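Local structure of AxyAgu115A (Amphibacillus xylanus NBRC 15112, 6NPS) at residues 210-215 against 444-449; 234-239 against 292-297; 269-274 against 303-308; 330-335 against 346-351. The protein probably hydrolyses glycosidic bonds as a family GH115 alpha-glucuronidase, removing glucuronic acid side groups from xylan-type hemicellulose. The protein carries 3 engineered substitutions. One frame throughout, in Å; residues are numbered along the deposited sequence.

In the fold
All four contacts belong to the beta/alpha barrel of the chain. Contact 1 lies in its interior, and contact 4 packs a helix on the outside of the same parallel sheet. Both are fully buried. The two meet where Met349 packs on Tyr212 and Trp214. Contacts 2 and 3 are only partly buried and join loops or a helix end. The chemistry follows the place. Contact 1 is apolar and aromatic with no hydrogen bond across it. Contact 4 mixes aliphatic packing with an arginine bond. Contact 2 uses a carboxylate and waters, and contact 3 an indole N-H. Ile297 of contact 2 packs on residues of contacts 1 and 4.

Contact 1: residues 210-215 against 444-449; sequences GNYLWP and RDLWIV
In the interior of the eight-stranded beta/alpha barrel, Tyr212 and Trp214 of strand 212-214 meet Leu446 and Ile448 of strand 446-449. The strand axes stay 8.3 Å apart and cross at -43°. Strand 170-174 lies between them in the sheet, so side chains alone make the contact. Ile448 carries most of it. Its CG1 is anti to the backbone N (chi1 -178°), which sends CD1 out toward the aromatic pair. Ile448 CD1 sits over one face of the Trp214 indole, 3.3 Å from the centroid of the five-membered ring and almost on the ring normal, a CH-pi contact. The same methyl also touches Tyr212, with Ile448 CD1 3.7 Å from Tyr212 CE1. Leu446 CD1 approaches this ring obliquely, 3.6 Å from Tyr212 CE1. The two aromatic groups are tied to each other. Trp214 NE1 donates to Tyr212 OH at 2.9 Å, and the hydroxyl lies in the indole plane. This bond holds the indole with a face turned to Ile448. Phe174 and Tyr408 extend the aromatic cluster around Trp214. Alternate residues of each strand point inward here, as in the layered core of a TIM barrel.

Contact 2: residues 234-239 against 292-297; sequences LADEYG and GHFENI
Asp236, near the end of helix 230-238, points its carboxylate at Phe294 and Glu295. The side chains of Asp236 and Phe294 cross at about a right angle. Asp236 CG lies at the ring edge, 3.6 Å from Phe294 CD1, with the carboxylate and ring planes 72° apart. One ring face of Phe294 is met by the imidazole of His293. Having CG anti to the backbone N (chi1 175°) carries the Asp236 carboxylate away from its helix to the loop. There Asp236 OD1 accepts Glu295 N at 3.2 Å, on its anti side and somewhat out of the carboxylate plane, through a rather bent bond. Water 2 donates to Asp236 OD1 at 2.8 Å and also to His293 O.

The helix ends here in a Schellman motif with Gly239, at positive phi, as its C-prime residue. The extended Glu295 side chain runs toward this end, bringing Glu295 OE1 to 3.9 Å from Gly239 CA. Water 1 lies between Asp236 O and Glu295 OE1, 2.8 Å from the latter. With a leucine in place of Asp236, Glu295 N would probably lose this acceptor and water 2 one of its two anchors. Glu295 OE1 forms a salt bridge with Arg121, which also bonds to Gly239 O. The loop itself is held to strand 241-242 by a backbone hydrogen bond between Glu295 and Met242.

Contact 3: residues 269-274 against 303-308; sequences DAWNFI and RGEADT
Trp271 NE1 donates to Arg303 O at 3.1 Å, the one hydrogen bond across this contact, nearly straight at 168°. The oxygen lies in the indole plane, while the N-H reaches it tilted from the carbonyl plane. With CG anti to its own N (chi1 -168°), Trp271 swings its indole across to this loop. In a CH-pi contact, Glu305 CG stands over one face, 3.6 Å from the centroid of the Trp271 five-membered ring. The carboxylate goes on past the CG corner of the indole, toward Trp271 CB, its plane only 14° from the ring's.

Trp271 is the centre of an inverse gamma turn in the loop before helix 277-291, and its ring also packs on Ile280 and Trp284 of that helix. The other segment follows barrel strand 298-300, at the end where beta/alpha barrels carry their active-site loops. Salt bridges brace it, Arg303 NH1 to Asp307 OD1 at 2.7 Å and Arg303 NE to Glu355. Thr308 OG1 donates to Glu305 O, closing the loop on itself.

Contact 4: residues 330-335 against 346-351; sequences TQNKLI and VPRMLA
Residues 330-335 of helix 317-338 lie against segment 346-351, with the CA atoms of Ile335 and Val346 8.1 Å apart and those of Asn332 and Arg348 9.3 Å apart. The apolar part centres on Ile335. Ile335 CG2 packs on Val346 CG1 at 3.8 Å. Its other branch reaches the arginine chain, with Ile335 CD1 3.9 Å from Arg348 CD. The polar part is a bond from Arg348 NH1 to Asn332 OD1 at 2.9 Å. The oxygen lies near the guanidinium plane, at its edge. Seen from Asn332, the donor stands well above the carbonyl plane, and the amide and guanidinium planes are 63° apart. A bend at chi3 (-72°) turns the guanidinium back toward the residues just before its strand. Arg348 NE thus meets Val346 O at 3.1 Å in a nearly straight bond. The two bonds together fix the rotation of the guanidinium. A methionine in place of Arg348 would probably leave Asn332 OD1 and Val346 O without these donors. The Asn332 amide is also held from outside, since its ND2 bonds to Glu374. Helix 317-338 links the adjacent parallel strands 298-300 and 348-351 in a beta-alpha-beta crossover. Ile335 and Val346 both touch Ile298 of the first strand, while Leu334 turns to Trp284 and Leu288 of helix 277-291.

Contact 1: residues 210-215 against 444-449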
loop_
_atom_site.group_PDB
_atom_site.type_symbol
_atom_site.label_atom_id
_atom_site.label_comp_id
_atom_site.label_asym_id
_atom_site.label_seq_id
_atom_site.Cartn_x
_atom_site.Cartn_y
_atom_site.Cartn_z
ATOM N N GLY A 210 35.109 -36.205 -2.166
ATOM C CA GLY A 210 35.609 -35.057 -2.887
ATOM C C GLY A 210 37.144 -35.031 -2.839
ATOM O O GLY A 210 37.811 -35.786 -2.101
ATOM N N ASN A 211 37.737 -34.156 -3.674
ATOM C CA ASN A 211 39.191 -34.038 -3.668
ATOM C C ASN A 211 39.682 -32.605 -3.877
ATOM O O ASN A 211 40.897 -32.404 -3.960
ATOM C CB ASN A 211 39.848 -34.973 -4.745
ATOM C CG ASN A 211 39.419 -34.629 -6.192
ATOM O OD1 ASN A 211 38.716 -33.650 -6.420
ATOM N ND2 ASN A 211 39.863 -35.436 -7.173
ATOM N N TYR A 212 38.802 -31.600 -3.911
ATOM C CA TYR A 212 39.186 -30.262 -4.346
ATOM C C TYR A 212 38.475 -29.234 -3.472
ATOM O O TYR A 212 37.295 -29.398 -3.181
ATOM C CB TYR A 212 38.805 -30.075 -5.827
ATOM C CG TYR A 212 39.131 -28.732 -6.507
ATOM C CD1 TYR A 212 38.122 -27.984 -7.102
ATOM C CD2 TYR A 212 40.457 -28.282 -6.640
ATOM C CE1 TYR A 212 38.383 -26.810 -7.754
ATOM C CE2 TYR A 212 40.725 -27.063 -7.289
ATOM C CZ TYR A 212 39.695 -26.361 -7.865
ATOM O OH TYR A 212 39.931 -25.173 -8.515
ATOM N N LEU A 213 39.182 -28.179 -3.065
ATOM C CA LEU A 213 38.622 -27.192 -2.137
ATOM C C LEU A 213 39.033 -25.773 -2.536
ATOM O O LEU A 213 40.205 -25.545 -2.860
ATOM C CB LEU A 213 39.123 -27.493 -0.707
ATOM C CG LEU A 213 38.728 -26.523 0.409
ATOM C CD1 LEU A 213 37.245 -26.662 0.739
ATOM C CD2 LEU A 213 39.574 -26.807 1.643
ATOM N N TRP A 214 38.073 -24.832 -2.517
ATOM C CA TRP A 214 38.383 -23.417 -2.407
ATOM C C TRP A 214 38.161 -23.002 -0.957
ATOM O O TRP A 214 37.031 -23.127 -0.440
ATOM C CB TRP A 214 37.514 -22.548 -3.320
ATOM C CG TRP A 214 37.670 -22.709 -4.819
ATOM C CD1 TRP A 214 38.555 -23.525 -5.497
ATOM C CD2 TRP A 214 36.889 -22.041 -5.815
ATOM N NE1 TRP A 214 38.339 -23.406 -6.857
ATOM C CE2 TRP A 214 37.329 -22.506 -7.074
ATOM C CE3 TRP A 214 35.825 -21.108 -5.760
ATOM C CZ2 TRP A 214 36.749 -22.078 -8.277
ATOM C CZ3 TRP A 214 35.241 -20.695 -6.945
ATOM C CH2 TRP A 214 35.701 -21.186 -8.193
ATOM N N PRO A 215 39.177 -22.506 -0.278
ATOM C CA PRO A 215 39.039 -22.176 1.143
ATOM C C PRO A 215 38.401 -20.817 1.351
ATOM O O PRO A 215 38.146 -20.049 0.414
ATOM C CB PRO A 215 40.482 -22.163 1.633
ATOM C CG PRO A 215 41.242 -21.651 0.435
ATOM C CD PRO A 215 40.536 -22.220 -0.786
ATOM N N ARG A 444 33.016 -32.206 -17.573
ATOM C CA ARG A 444 33.308 -33.421 -16.834
ATOM C C ARG A 444 34.626 -33.406 -16.089
ATOM O O ARG A 444 34.933 -34.391 -15.416
ATOM C CB ARG A 444 33.304 -34.627 -17.786
ATOM C CG ARG A 444 31.942 -34.896 -18.363
ATOM C CD ARG A 444 31.967 -35.971 -19.406
ATOM N NE ARG A 444 30.687 -36.011 -20.091
ATOM C CZ ARG A 444 30.360 -36.915 -21.006
ATOM N NH1 ARG A 444 31.234 -37.875 -21.340
ATOM N NH2 ARG A 444 29.186 -36.849 -21.607
ATOM N N ASP A 445 35.413 -32.342 -16.176
ATOM C CA ASP A 445 36.723 -32.365 -15.537
ATOM C C ASP A 445 36.728 -31.766 -14.142
ATOM O O ASP A 445 37.479 -32.227 -13.277
ATOM C CB ASP A 445 37.729 -31.641 -16.421
ATOM C CG ASP A 445 38.218 -32.537 -17.562
ATOM O OD1 ASP A 445 37.413 -32.843 -18.480
ATOM O OD2 ASP A 445 39.394 -32.962 -17.516
ATOM N N LEU A 446 35.889 -30.775 -13.878
ATOM C CA LEU A 446 35.928 -30.155 -12.564
ATOM C C LEU A 446 34.526 -29.702 -12.198
ATOM O O LEU A 446 33.857 -29.067 -13.015
ATOM C CB LEU A 446 36.912 -28.961 -12.580
ATOM C CG LEU A 446 37.136 -28.235 -11.255
ATOM C CD1 LEU A 446 38.549 -27.585 -11.227
ATOM C CD2 LEU A 446 36.111 -27.143 -11.097
ATOM N N TRP A 447 34.086 -30.005 -10.972
ATOM C CA TRP A 447 32.799 -29.545 -10.470
ATOM C C TRP A 447 33.035 -28.980 -9.085
ATOM O O TRP A 447 33.517 -29.700 -8.200
ATOM C CB TRP A 447 31.750 -30.675 -10.327
ATOM C CG TRP A 447 31.042 -31.182 -11.540
ATOM C CD1 TRP A 447 31.358 -30.960 -12.864
ATOM C CD2 TRP A 447 29.899 -32.050 -11.538
ATOM N NE1 TRP A 447 30.466 -31.623 -13.670
ATOM C CE2 TRP A 447 29.568 -32.311 -12.881
ATOM C CE3 TRP A 447 29.124 -32.636 -10.524
ATOM C CZ2 TRP A 447 28.498 -33.124 -13.238
ATOM C CZ3 TRP A 447 28.038 -33.454 -10.896
ATOM C CH2 TRP A 447 27.764 -33.695 -12.243
ATOM N N ILE A 448 32.647 -27.731 -8.856
ATOM C CA ILE A 448 32.767 -27.192 -7.509
ATOM C C ILE A 448 31.489 -26.413 -7.173
ATOM O O ILE A 448 30.907 -25.752 -8.039
ATOM C CB ILE A 448 34.046 -26.330 -7.406
ATOM C CG1 ILE A 448 34.217 -25.789 -5.976
ATOM C CG2 ILE A 448 34.040 -25.215 -8.485
ATOM C CD1 ILE A 448 35.679 -25.370 -5.621
ATOM N N VAL A 449 31.027 -26.504 -5.926
ATOM C CA VAL A 449 29.806 -25.796 -5.533
ATOM C C VAL A 449 30.108 -24.829 -4.401
ATOM O O VAL A 449 30.827 -25.157 -3.464
ATOM C CB VAL A 449 28.653 -26.776 -5.183
ATOM C CG1 VAL A 449 29.101 -27.845 -4.123
ATOM C CG2 VAL A 449 27.414 -26.006 -4.653
#

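Contact 2: residues 234-239 against 292-297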
loop_
_atom_site.group_PDB
_atom_site.type_symbol
_atom_site.label_atom_id
_atom_site.label_comp_id
_atom_site.label_asym_id
_atom_site.label_seq_id
_atom_site.Cartn_x
_atom_site.Cartn_y
_atom_site.Cartn_z
ATOM N N LEU A 234 48.853 -29.291 5.586
ATOM C CA LEU A 234 47.898 -30.337 5.971
ATOM C C LEU A 234 47.079 -30.797 4.769
ATOM O O LEU A 234 46.867 -32.003 4.575
ATOM C CB LEU A 234 46.977 -29.819 7.092
ATOM C CG LEU A 234 46.013 -30.835 7.743
ATOM C CD1 LEU A 234 46.825 -32.007 8.336
ATOM C CD2 LEU A 234 45.108 -30.221 8.804
ATOM N N ALA A 235 46.594 -29.857 3.949
ATOM C CA ALA A 235 45.855 -30.252 2.747
ATOM C C ALA A 235 46.698 -31.186 1.877
ATOM O O ALA A 235 46.232 -32.238 1.414
ATOM C CB ALA A 235 45.427 -29.015 1.940
ATOM N N ASP A 236 47.936 -30.791 1.636
ATOM C CA ASP A 236 48.838 -31.555 0.788
ATOM C C ASP A 236 49.116 -32.938 1.373
ATOM O O ASP A 236 49.215 -33.913 0.633
ATOM C CB ASP A 236 50.127 -30.774 0.621
ATOM C CG ASP A 236 51.170 -31.540 -0.154
ATOM O OD1 ASP A 236 51.054 -31.594 -1.406
ATOM O OD2 ASP A 236 52.094 -32.078 0.495
ATOM N N GLU A 237 49.242 -33.036 2.699
ATOM C CA GLU A 237 49.395 -34.338 3.351
ATOM C C GLU A 237 48.192 -35.256 3.077
ATOM O O GLU A 237 48.348 -36.441 2.755
ATOM C CB GLU A 237 49.586 -34.122 4.848
ATOM C CG GLU A 237 49.971 -35.357 5.601
ATOM C CD GLU A 237 50.300 -35.086 7.056
ATOM O OE1 GLU A 237 49.839 -34.056 7.607
ATOM O OE2 GLU A 237 51.026 -35.915 7.647
ATOM N N TYR A 238 46.983 -34.727 3.208
ATOM C CA TYR A 238 45.802 -35.523 2.951
ATOM C C TYR A 238 45.524 -35.724 1.466
ATOM O O TYR A 238 44.665 -36.544 1.126
ATOM C CB TYR A 238 44.584 -34.857 3.571
ATOM C CG TYR A 238 44.393 -35.030 5.067
ATOM C CD1 TYR A 238 44.377 -36.303 5.659
ATOM C CD2 TYR A 238 44.181 -33.930 5.879
ATOM C CE1 TYR A 238 44.170 -36.450 7.021
ATOM C CE2 TYR A 238 43.979 -34.065 7.226
ATOM C CZ TYR A 238 43.971 -35.319 7.805
ATOM O OH TYR A 238 43.768 -35.430 9.161
ATOM N N GLY A 239 46.185 -34.987 0.576
ATOM C CA GLY A 239 45.816 -35.045 -0.828
ATOM C C GLY A 239 44.537 -34.304 -1.157
ATOM O O GLY A 239 43.903 -34.612 -2.167
ATOM N N GLY A 292 53.880 -23.474 -5.020
ATOM C CA GLY A 292 53.768 -24.199 -6.275
ATOM C C GLY A 292 54.086 -25.682 -6.178
ATOM O O GLY A 292 53.677 -26.454 -7.056
ATOM N N HIS A 293 54.771 -26.111 -5.131
ATOM C CA HIS A 293 55.151 -27.520 -5.050
ATOM C C HIS A 293 54.133 -28.377 -4.299
ATOM O O HIS A 293 54.312 -29.602 -4.217
ATOM C CB HIS A 293 56.522 -27.663 -4.401
ATOM C CG HIS A 293 56.590 -27.121 -3.010
ATOM N ND1 HIS A 293 56.489 -25.775 -2.727
ATOM C CD2 HIS A 293 56.761 -27.743 -1.820
ATOM C CE1 HIS A 293 56.595 -25.591 -1.423
ATOM N NE2 HIS A 293 56.764 -26.769 -0.849
ATOM N N PHE A 294 53.082 -27.769 -3.758
ATOM C CA PHE A 294 51.986 -28.512 -3.161
ATOM C C PHE A 294 50.987 -28.894 -4.244
ATOM O O PHE A 294 51.055 -28.422 -5.379
ATOM C CB PHE A 294 51.317 -27.674 -2.074
ATOM C CG PHE A 294 52.232 -27.300 -0.954
ATOM C CD1 PHE A 294 52.650 -28.250 -0.044
ATOM C CD2 PHE A 294 52.681 -25.990 -0.810
ATOM C CE1 PHE A 294 53.508 -27.913 0.993
ATOM C CE2 PHE A 294 53.512 -25.642 0.229
ATOM C CZ PHE A 294 53.943 -26.612 1.129
ATOM N N GLU A 295 50.038 -29.770 -3.896
ATOM C CA GLU A 295 49.081 -30.255 -4.888
ATOM C C GLU A 295 47.934 -29.249 -5.007
ATOM O O GLU A 295 47.172 -29.043 -4.051
ATOM C CB GLU A 295 48.565 -31.646 -4.510
ATOM C CG GLU A 295 47.883 -32.362 -5.670
ATOM C CD GLU A 295 47.462 -33.814 -5.373
ATOM O OE1 GLU A 295 47.527 -34.265 -4.199
ATOM O OE2 GLU A 295 47.049 -34.497 -6.340
ATOM N N ASN A 296 47.792 -28.626 -6.174
ATOM C CA ASN A 296 46.771 -27.593 -6.327
ATOM C C ASN A 296 46.458 -27.453 -7.812
ATOM O O ASN A 296 47.117 -28.038 -8.672
ATOM C CB ASN A 296 47.229 -26.260 -5.708
ATOM C CG ASN A 296 48.662 -25.919 -6.071
ATOM O OD1 ASN A 296 49.039 -25.967 -7.258
ATOM N ND2 ASN A 296 49.488 -25.618 -5.051
ATOM N N ILE A 297 45.405 -26.711 -8.104
ATOM C CA ILE A 297 45.114 -26.278 -9.458
ATOM C C ILE A 297 45.345 -24.779 -9.478
ATOM O O ILE A 297 44.849 -24.061 -8.596
ATOM C CB ILE A 297 43.674 -26.650 -9.862
ATOM C CG1 ILE A 297 43.535 -28.187 -9.912
ATOM C CG2 ILE A 297 43.287 -26.004 -11.217
ATOM C CD1 ILE A 297 42.080 -28.613 -10.152
HETATM O O HOH W 1 49.458 -34.374 -2.211
HETATM O O HOH W 2 52.589 -32.186 -3.623
#

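Contact 3: residues 269-274 against 303-308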
loop_
_atom_site.group_PDB
_atom_site.type_symbol
_atom_site.label_atom_id
_atom_site.label_comp_id
_atom_site.label_asym_id
_atom_site.label_seq_id
_atom_site.Cartn_x
_atom_site.Cartn_y
_atom_site.Cartn_z
ATOM N N ASP A 269 51.513 -0.865 -5.913
ATOM C CA ASP A 269 50.336 -0.464 -5.129
ATOM C C ASP A 269 49.142 -0.201 -6.052
ATOM O O ASP A 269 48.509 0.855 -6.024
ATOM C CB ASP A 269 50.620 0.766 -4.263
ATOM C CG ASP A 269 49.753 0.797 -3.012
ATOM O OD1 ASP A 269 50.114 1.499 -2.041
ATOM O OD2 ASP A 269 48.711 0.111 -2.999
ATOM N N ALA A 270 48.831 -1.185 -6.884
ATOM C CA ALA A 270 47.765 -1.071 -7.863
ATOM C C ALA A 270 47.447 -2.460 -8.389
ATOM O O ALA A 270 48.322 -3.127 -8.953
ATOM C CB ALA A 270 48.177 -0.140 -9.009
ATOM N N TRP A 271 46.211 -2.926 -8.177
ATOM C CA TRP A 271 45.758 -4.203 -8.740
ATOM C C TRP A 271 45.398 -3.927 -10.196
ATOM O O TRP A 271 44.236 -3.747 -10.566
ATOM C CB TRP A 271 44.589 -4.759 -7.942
ATOM C CG TRP A 271 44.258 -6.175 -8.288
ATOM C CD1 TRP A 271 43.123 -6.624 -8.901
ATOM C CD2 TRP A 271 45.070 -7.332 -8.042
ATOM N NE1 TRP A 271 43.175 -7.992 -9.050
ATOM C CE2 TRP A 271 44.359 -8.453 -8.533
ATOM C CE3 TRP A 271 46.323 -7.531 -7.449
ATOM C CZ2 TRP A 271 44.866 -9.749 -8.460
ATOM C CZ3 TRP A 271 46.829 -8.822 -7.376
ATOM C CH2 TRP A 271 46.098 -9.917 -7.880
ATOM N N ASN A 272 46.438 -3.848 -11.026
ATOM C CA ASN A 272 46.324 -3.271 -12.363
ATOM C C ASN A 272 47.531 -3.732 -13.173
ATOM O O ASN A 272 48.649 -3.251 -12.957
ATOM C CB ASN A 272 46.260 -1.746 -12.282
ATOM C CG ASN A 272 45.845 -1.109 -13.593
ATOM O OD1 ASN A 272 46.437 -1.378 -14.641
ATOM N ND2 ASN A 272 44.821 -0.253 -13.542
ATOM N N PHE A 273 47.308 -4.674 -14.089
ATOM C CA PHE A 273 48.395 -5.218 -14.892
ATOM C C PHE A 273 48.905 -4.224 -15.921
ATOM O O PHE A 273 50.004 -4.410 -16.455
ATOM C CB PHE A 273 47.936 -6.498 -15.591
ATOM C CG PHE A 273 49.062 -7.330 -16.128
ATOM C CD1 PHE A 273 49.876 -8.058 -15.270
ATOM C CD2 PHE A 273 49.304 -7.392 -17.485
ATOM C CE1 PHE A 273 50.903 -8.836 -15.760
ATOM C CE2 PHE A 273 50.337 -8.162 -17.979
ATOM C CZ PHE A 273 51.140 -8.887 -17.106
ATOM N N ILE A 274 48.128 -3.183 -16.220
ATOM C CA ILE A 274 48.576 -2.161 -17.163
ATOM C C ILE A 274 49.541 -1.192 -16.489
ATOM O O ILE A 274 50.656 -0.961 -16.978
ATOM C CB ILE A 274 47.364 -1.421 -17.760
ATOM C CG1 ILE A 274 46.450 -2.400 -18.510
ATOM C CG2 ILE A 274 47.800 -0.271 -18.673
ATOM C CD1 ILE A 274 44.972 -2.069 -18.374
ATOM N N ARG A 303 40.635 -10.999 -12.434
ATOM C CA ARG A 303 39.416 -10.240 -12.166
ATOM C C ARG A 303 39.709 -9.255 -11.028
ATOM O O ARG A 303 40.704 -9.409 -10.320
ATOM C CB ARG A 303 38.269 -11.173 -11.783
ATOM C CG ARG A 303 37.530 -11.769 -12.970
ATOM C CD ARG A 303 36.262 -12.482 -12.529
ATOM N NE ARG A 303 35.152 -11.554 -12.336
ATOM C CZ ARG A 303 34.548 -11.343 -11.171
ATOM N NH1 ARG A 303 34.947 -11.997 -10.088
ATOM N NH2 ARG A 303 33.546 -10.479 -11.087
ATOM N N GLY A 304 38.855 -8.248 -10.846
ATOM C CA GLY A 304 39.065 -7.271 -9.800
ATOM C C GLY A 304 39.003 -7.898 -8.420
ATOM O O GLY A 304 38.550 -9.034 -8.221
ATOM N N GLU A 305 39.471 -7.124 -7.441
ATOM C CA GLU A 305 39.534 -7.590 -6.062
ATOM C C GLU A 305 38.155 -7.602 -5.415
ATOM O O GLU A 305 37.341 -6.692 -5.624
ATOM C CB GLU A 305 40.478 -6.710 -5.252
ATOM C CG GLU A 305 41.929 -6.925 -5.591
ATOM C CD GLU A 305 42.836 -6.088 -4.727
ATOM O OE1 GLU A 305 42.477 -4.921 -4.442
ATOM O OE2 GLU A 305 43.894 -6.604 -4.318
ATOM N N ALA A 306 37.912 -8.639 -4.609
ATOM C CA ALA A 306 36.636 -8.847 -3.928
ATOM C C ALA A 306 35.481 -8.903 -4.931
ATOM O O ALA A 306 34.503 -8.154 -4.828
ATOM C CB ALA A 306 36.396 -7.772 -2.862
ATOM N N ASP A 307 35.610 -9.804 -5.910
ATOM C CA ASP A 307 34.559 -10.106 -6.891
ATOM C C ASP A 307 34.029 -8.833 -7.561
ATOM O O ASP A 307 32.839 -8.511 -7.510
ATOM C CB ASP A 307 33.418 -10.909 -6.244
ATOM C CG ASP A 307 32.443 -11.497 -7.275
ATOM O OD1 ASP A 307 32.909 -12.068 -8.282
ATOM O OD2 ASP A 307 31.207 -11.399 -7.080
ATOM N N THR A 308 34.947 -8.099 -8.190
ATOM C CA THR A 308 34.614 -6.958 -9.031
ATOM C C THR A 308 35.115 -7.218 -10.452
ATOM O O THR A 308 35.781 -8.221 -10.732
ATOM C CB THR A 308 35.204 -5.634 -8.471
ATOM O OG1 THR A 308 36.621 -5.749 -8.283
ATOM C CG2 THR A 308 34.543 -5.241 -7.134
#

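Contact 4: residues 330-335 against 346-351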
loop_
_atom_site.group_PDB
_atom_site.type_symbol
_atom_site.label_atom_id
_atom_site.label_comp_id
_atom_site.label_asym_id
_atom_site.label_seq_id
_atom_site.Cartn_x
_atom_site.Cartn_y
_atom_site.Cartn_z
ATOM N N THR A 330 51.627 -14.205 -19.652
ATOM C CA THR A 330 52.609 -13.970 -18.591
ATOM C C THR A 330 52.554 -15.074 -17.536
ATOM O O THR A 330 53.591 -15.608 -17.119
ATOM C CB THR A 330 52.358 -12.601 -17.929
ATOM O OG1 THR A 330 52.390 -11.554 -18.909
ATOM C CG2 THR A 330 53.405 -12.322 -16.866
ATOM N N GLN A 331 51.343 -15.407 -17.078
ATOM C CA GLN A 331 51.191 -16.402 -16.026
ATOM C C GLN A 331 51.758 -17.750 -16.456
ATOM O O GLN A 331 52.515 -18.381 -15.703
ATOM C CB GLN A 331 49.720 -16.496 -15.629
ATOM C CG GLN A 331 49.215 -15.294 -14.824
ATOM C CD GLN A 331 47.715 -15.220 -14.798
ATOM O OE1 GLN A 331 47.054 -15.765 -15.674
ATOM N NE2 GLN A 331 47.157 -14.529 -13.807
ATOM N N ASN A 332 51.481 -18.175 -17.697
ATOM C CA ASN A 332 52.031 -19.446 -18.165
ATOM C C ASN A 332 53.545 -19.450 -18.137
ATOM O O ASN A 332 54.167 -20.482 -17.840
ATOM C CB ASN A 332 51.537 -19.748 -19.569
ATOM C CG ASN A 332 50.162 -20.398 -19.557
ATOM O OD1 ASN A 332 49.688 -20.874 -18.511
ATOM N ND2 ASN A 332 49.508 -20.400 -20.710
ATOM N N LYS A 333 54.151 -18.309 -18.484
ATOM C CA LYS A 333 55.615 -18.172 -18.488
ATOM C C LYS A 333 56.172 -18.340 -17.077
ATOM O O LYS A 333 57.158 -19.047 -16.866
ATOM C CB LYS A 333 56.027 -16.815 -19.061
ATOM C CG LYS A 333 57.317 -16.846 -19.863
ATOM C CD LYS A 333 58.100 -15.553 -19.700
ATOM C CE LYS A 333 59.589 -15.780 -19.909
ATOM N NZ LYS A 333 60.398 -14.620 -19.444
ATOM N N LEU A 334 55.528 -17.684 -16.117
ATOM C CA LEU A 334 55.863 -17.849 -14.706
ATOM C C LEU A 334 55.708 -19.305 -14.256
ATOM O O LEU A 334 56.595 -19.865 -13.593
ATOM C CB LEU A 334 54.994 -16.920 -13.876
ATOM C CG LEU A 334 55.327 -15.431 -13.979
ATOM C CD1 LEU A 334 54.323 -14.732 -13.061
ATOM C CD2 LEU A 334 56.778 -15.172 -13.600
ATOM N N ILE A 335 54.626 -19.955 -14.663
ATOM C CA ILE A 335 54.395 -21.325 -14.208
ATOM C C ILE A 335 55.475 -22.261 -14.752
ATOM O O ILE A 335 56.063 -23.050 -14.000
ATOM C CB ILE A 335 52.966 -21.760 -14.586
ATOM C CG1 ILE A 335 51.961 -20.994 -13.718
ATOM C CG2 ILE A 335 52.805 -23.282 -14.432
ATOM C CD1 ILE A 335 50.527 -21.026 -14.260
ATOM N N VAL A 346 50.870 -29.331 -15.547
ATOM C CA VAL A 346 50.445 -28.439 -14.475
ATOM C C VAL A 346 48.952 -28.168 -14.629
ATOM O O VAL A 346 48.540 -27.478 -15.575
ATOM C CB VAL A 346 51.245 -27.130 -14.465
ATOM C CG1 VAL A 346 50.824 -26.308 -13.260
ATOM C CG2 VAL A 346 52.717 -27.465 -14.424
ATOM N N PRO A 347 48.115 -28.635 -13.709
ATOM C CA PRO A 347 46.671 -28.337 -13.804
ATOM C C PRO A 347 46.424 -26.842 -13.628
ATOM O O PRO A 347 46.858 -26.225 -12.646
ATOM C CB PRO A 347 46.052 -29.149 -12.657
ATOM C CG PRO A 347 47.097 -30.174 -12.287
ATOM C CD PRO A 347 48.445 -29.501 -12.568
ATOM N N ARG A 348 45.725 -26.261 -14.596
ATOM C CA ARG A 348 45.383 -24.855 -14.552
ATOM C C ARG A 348 43.925 -24.704 -14.953
ATOM O O ARG A 348 43.357 -25.569 -15.640
ATOM C CB ARG A 348 46.268 -24.015 -15.474
ATOM C CG ARG A 348 47.752 -24.003 -15.120
ATOM C CD ARG A 348 48.609 -23.716 -16.365
ATOM N NE ARG A 348 48.615 -24.859 -17.282
ATOM C CZ ARG A 348 48.728 -24.768 -18.607
ATOM N NH1 ARG A 348 48.872 -23.582 -19.197
ATOM N NH2 ARG A 348 48.717 -25.865 -19.348
ATOM N N MET A 349 43.328 -23.592 -14.506
ATOM C CA MET A 349 41.905 -23.345 -14.711
ATOM C C MET A 349 41.689 -21.861 -14.996
ATOM O O MET A 349 42.267 -20.996 -14.327
ATOM C CB MET A 349 41.085 -23.772 -13.484
ATOM C CG MET A 349 39.549 -23.553 -13.601
ATOM S SD MET A 349 39.047 -21.978 -12.794
ATOM C CE MET A 349 39.185 -22.446 -11.058
ATOM N N LEU A 350 40.834 -21.577 -15.977
ATOM C CA LEU A 350 40.413 -20.219 -16.286
ATOM C C LEU A 350 38.911 -20.144 -16.056
ATOM O O LEU A 350 38.152 -20.933 -16.626
ATOM C CB LEU A 350 40.783 -19.841 -17.717
ATOM C CG LEU A 350 40.131 -18.515 -18.108
ATOM C CD1 LEU A 350 40.809 -17.361 -17.343
ATOM C CD2 LEU A 350 40.252 -18.319 -19.613
ATOM N N ALA A 351 38.486 -19.242 -15.183
ATOM C CA ALA A 351 37.076 -19.116 -14.858
ATOM C C ALA A 351 36.391 -18.247 -15.904
ATOM O O ALA A 351 36.798 -17.104 -16.121
ATOM C CB ALA A 351 36.915 -18.516 -13.467
#